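Local coordinates for protein pyridine synthase TbtD (Thermobispora bispora, PDB 5WA4) that probably forms the central pyridine ring of the thiopeptide thiomuracin by an enzymatic [4+2] aza-cycloaddition, and binds an N-terminal leader peptide fragment, at residues Val173-Ala176 with His177-Thr181; Tyr314-Val317 with Ile318-Tyr322. All blocks are in the same frame, centred on the assembly; numbering follows the deposited sequence.

Contact 1 (173-181) is the last part of helix 164-178 with the turn that leaves it; contact 2 (314-322) lies in the middle of helix 307-328. Both are local, built from neighbours along one helix, yet they meet side by side with their centres about 10 Å apart. Thr175 OG1 and Thr321 OG1 lie 3.2 Å from each other, a probable hydrogen bond, and the Tyr314 side chain packs against Ala176, Leu179 and Ser180. Helix 244-265, through Leu253, touches both contacts, as does helix 184-201, through Ala187. These side chains join helices 164-178 and 307-328 where they run next to each other, apart from the four-stranded antiparallel sheet; contact 2 is the nearer to the chain centre.

Contact 1 of 2, residues Val173-Ala176 with His177-Thr181; sequences VATA and HALST
Ser180 OG donates to Ala176 O at 2.7 Å, the shortest hydrogen bond between Val173-Ala176 and His177-Thr181. The chi1 of 75° sets this hydroxyl between its own backbone N and carbonyl carbon, from where it reaches back to the last turn of the helix. It approaches the carbonyl with a C=O...OG angle of 158°, so a side chain serves here as the donor that main-chain N-H groups supply in the turn before. That turn has main-chain i to i+4 bonds, of which only Ala178 N to Ala174 O, at 2.9 Å, is nearly straight at the hydrogen; Leu179 N to Thr175 O is also 2.9 Å but more bent, and His177 N reaches Val173 O at 3.1 Å, with a weak second bond to Ala174 O.

On one side of the turn Thr175 and Leu179 cross obliquely. Thr175 CG2, anti to the backbone N, meets Leu179 CD1 at 3.8 Å, and the same CD1 lies 3.7 Å from Thr175 CA, so this one branch of the leucine lies over the threonine's backbone and methyl together. The threonine's other branch, OG1, is buried among polar partners: Trp249 NE1, Leu171 O one turn earlier and Thr321 OG1 of helix 307-328. The His177 ring leads away from the preceding turn, and both its nitrogens are used, NE2 by Glu235 and ND1 by Leu184 N, tying the helix to its neighbours 220-235 and 184-201.

Leu179 is the first residue to leave helical angles, with Ser180 extended beyond it. The arrangement is that of an alpha-helix C-terminus packed among helices 184-201, 220-235, 244-265 and 307-328, its final i to i+4 bonds followed by a serine hydroxyl bound to a last-turn carbonyl.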
# COMPACT_ATOMS: atom_id res chain seq x y z
N VAL E 173 -25.42 8.80 -24.11
CA VAL E 173 -25.43 7.67 -25.04
C VAL E 173 -24.88 8.06 -26.42
O VAL E 173 -24.15 7.30 -27.04
CB VAL E 173 -26.87 7.10 -25.21
CG1 VAL E 173 -26.90 5.99 -26.25
CG2 VAL E 173 -27.41 6.58 -23.90
N ALA E 174 -25.25 9.25 -26.90
CA ALA E 174 -24.94 9.67 -28.26
C ALA E 174 -23.44 9.88 -28.45
O ALA E 174 -22.85 9.45 -29.46
CB ALA E 174 -25.70 10.93 -28.62
N THR E 175 -22.83 10.55 -27.47
CA THR E 175 -21.39 10.75 -27.45
C THR E 175 -20.61 9.41 -27.45
O THR E 175 -19.62 9.26 -28.20
CB THR E 175 -20.99 11.59 -26.24
OG1 THR E 175 -21.68 12.85 -26.32
CG2 THR E 175 -19.50 11.86 -26.22
N ALA E 176 -21.05 8.44 -26.65
CA ALA E 176 -20.32 7.17 -26.60
C ALA E 176 -20.49 6.39 -27.87
O ALA E 176 -19.64 5.58 -28.21
CB ALA E 176 -20.75 6.33 -25.43
N HIS E 177 -21.59 6.61 -28.59
CA HIS E 177 -21.82 5.83 -29.81
C HIS E 177 -21.08 6.46 -30.99
O HIS E 177 -20.38 5.78 -31.75
CB HIS E 177 -23.31 5.69 -30.14
CG HIS E 177 -23.59 4.69 -31.21
ND1 HIS E 177 -23.05 3.42 -31.20
CD2 HIS E 177 -24.30 4.79 -32.36
CE1 HIS E 177 -23.44 2.77 -32.28
NE2 HIS E 177 -24.20 3.57 -33.00
N ALA E 178 -21.22 7.77 -31.12
CA ALA E 178 -20.71 8.49 -32.26
C ALA E 178 -19.21 8.77 -32.15
O ALA E 178 -18.46 8.53 -33.09
CB ALA E 178 -21.48 9.80 -32.44
N LEU E 179 -18.78 9.29 -31.01
CA LEU E 179 -17.42 9.77 -30.88
C LEU E 179 -16.44 8.77 -30.28
O LEU E 179 -15.32 9.16 -29.94
CB LEU E 179 -17.38 11.05 -30.06
CG LEU E 179 -18.05 12.27 -30.69
CD1 LEU E 179 -19.35 12.58 -29.97
CD2 LEU E 179 -17.12 13.48 -30.66
N SER E 180 -16.81 7.50 -30.14
CA SER E 180 -15.81 6.50 -29.78
C SER E 180 -15.45 5.68 -31.02
O SER E 180 -16.10 5.81 -32.07
CB SER E 180 -16.30 5.59 -28.65
OG SER E 180 -17.25 4.65 -29.11
N THR E 181 -14.44 4.82 -30.92
CA THR E 181 -14.03 4.08 -32.10
C THR E 181 -15.07 3.01 -32.46
O THR E 181 -15.60 3.00 -33.58
CB THR E 181 -12.60 3.44 -31.95
OG1 THR E 181 -11.65 4.42 -31.51
CG2 THR E 181 -12.13 2.88 -33.27

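Contact 2 of 2, residues Tyr314-Val317 with Ile318-Tyr322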
# COMPACT_ATOMS: atom_id res chain seq x y z
N TYR E 314 -11.51 10.82 -27.00
CA TYR E 314 -12.78 10.31 -26.54
C TYR E 314 -13.02 10.69 -25.07
O TYR E 314 -14.02 11.31 -24.76
CB TYR E 314 -12.87 8.80 -26.73
CG TYR E 314 -14.16 8.25 -26.16
CD1 TYR E 314 -15.36 8.44 -26.82
CD2 TYR E 314 -14.17 7.56 -24.95
CE1 TYR E 314 -16.55 7.96 -26.29
CE2 TYR E 314 -15.34 7.07 -24.42
CZ TYR E 314 -16.53 7.27 -25.09
OH TYR E 314 -17.71 6.80 -24.57
N ARG E 315 -12.09 10.34 -24.17
CA ARG E 315 -12.29 10.67 -22.77
C ARG E 315 -12.44 12.18 -22.54
O ARG E 315 -13.19 12.60 -21.66
CB ARG E 315 -11.17 10.12 -21.84
CG ARG E 315 -10.82 8.59 -21.94
CD ARG E 315 -10.64 7.98 -20.49
NE ARG E 315 -11.95 7.53 -19.97
CZ ARG E 315 -12.31 6.27 -19.71
NH1 ARG E 315 -11.43 5.27 -19.77
NH2 ARG E 315 -13.54 6.02 -19.30
N LEU E 316 -11.79 13.02 -23.34
CA LEU E 316 -11.95 14.45 -23.10
C LEU E 316 -13.37 14.89 -23.48
O LEU E 316 -13.95 15.81 -22.89
CB LEU E 316 -10.92 15.26 -23.89
CG LEU E 316 -10.99 16.76 -23.60
CD1 LEU E 316 -9.65 17.35 -23.21
CD2 LEU E 316 -11.55 17.49 -24.81
N VAL E 317 -13.92 14.20 -24.47
CA VAL E 317 -15.14 14.66 -25.10
C VAL E 317 -16.35 14.09 -24.30
O VAL E 317 -17.31 14.82 -24.01
CB VAL E 317 -15.12 14.30 -26.61
CG1 VAL E 317 -15.67 12.93 -26.93
CG2 VAL E 317 -15.73 15.38 -27.42
N ILE E 318 -16.28 12.83 -23.87
CA ILE E 318 -17.28 12.34 -22.93
C ILE E 318 -17.21 13.15 -21.63
O ILE E 318 -18.22 13.38 -20.98
CB ILE E 318 -17.13 10.82 -22.63
CG1 ILE E 318 -18.38 10.29 -21.94
CG2 ILE E 318 -15.98 10.56 -21.73
CD1 ILE E 318 -19.48 9.86 -22.92
N ASN E 319 -16.02 13.61 -21.24
CA ASN E 319 -15.94 14.40 -20.02
C ASN E 319 -16.53 15.78 -20.20
O ASN E 319 -17.12 16.34 -19.27
CB ASN E 319 -14.51 14.50 -19.54
CG ASN E 319 -14.23 13.55 -18.41
OD1 ASN E 319 -13.84 12.40 -18.63
ND2 ASN E 319 -14.49 14.00 -17.18
N CYS E 320 -16.39 16.32 -21.39
CA CYS E 320 -17.00 17.60 -21.70
C CYS E 320 -18.54 17.44 -21.66
O CYS E 320 -19.25 18.34 -21.22
CB CYS E 320 -16.50 18.09 -23.08
SG CYS E 320 -14.86 18.94 -23.02
N THR E 321 -19.05 16.30 -22.09
CA THR E 321 -20.48 16.05 -22.00
C THR E 321 -20.94 16.11 -20.54
O THR E 321 -21.91 16.83 -20.22
CB THR E 321 -20.86 14.70 -22.60
OG1 THR E 321 -20.64 14.73 -24.01
CG2 THR E 321 -22.32 14.41 -22.33
N TYR E 322 -20.26 15.36 -19.68
CA TYR E 322 -20.60 15.37 -18.27
C TYR E 322 -20.57 16.80 -17.77
O TYR E 322 -21.44 17.19 -17.01
CB TYR E 322 -19.65 14.49 -17.44
CG TYR E 322 -19.68 13.01 -17.78
CD1 TYR E 322 -20.79 12.43 -18.40
CD2 TYR E 322 -18.60 12.19 -17.47
CE1 TYR E 322 -20.81 11.08 -18.70
CE2 TYR E 322 -18.61 10.85 -17.75
CZ TYR E 322 -19.71 10.28 -18.37
OH TYR E 322 -19.69 8.93 -18.68
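Tyr314 and Ile318 lie side by side, one turn apart, with their side chains pointing the same way. Each has its chain anti to the backbone N (chi1 176° in Tyr314, -166° in Ile318), which runs the phenol and the CG1-CD1 arm alongside each other: Tyr314 OH ends 3.9 Å from Ile318 CD1, while CB of Ile318 stands obliquely to the ring. The phenol hydroxyl bonds onward to Ser190 in helix 184-201. The other isoleucine branch, CG2, falls between the backbone N and the carbonyl carbon, which brings it back to 3.5 Å from Arg315 O.

This is an uninterrupted alpha-helical run through the buried part of helix 307-328. Ile318 N donates almost linearly to Tyr314 O at 2.9 Å, and that oxygen also accepts from Val317 N. Bonds to Arg315 O, Leu316 O and Val317 O follow from the backbone N-H groups of Asn319, Cys320 and Thr321. The Val317 side chain packs on Thr175, Leu179 and Leu253.

Leu316 and Cys320 form a second, buried pair one turn apart. Leu316 CD2 touches Cys320 SG at 4.0 Å; the CB bond of Cys320 points toward the preceding turn. Leu316 continues this packing onto Ala260 of helix 244-265.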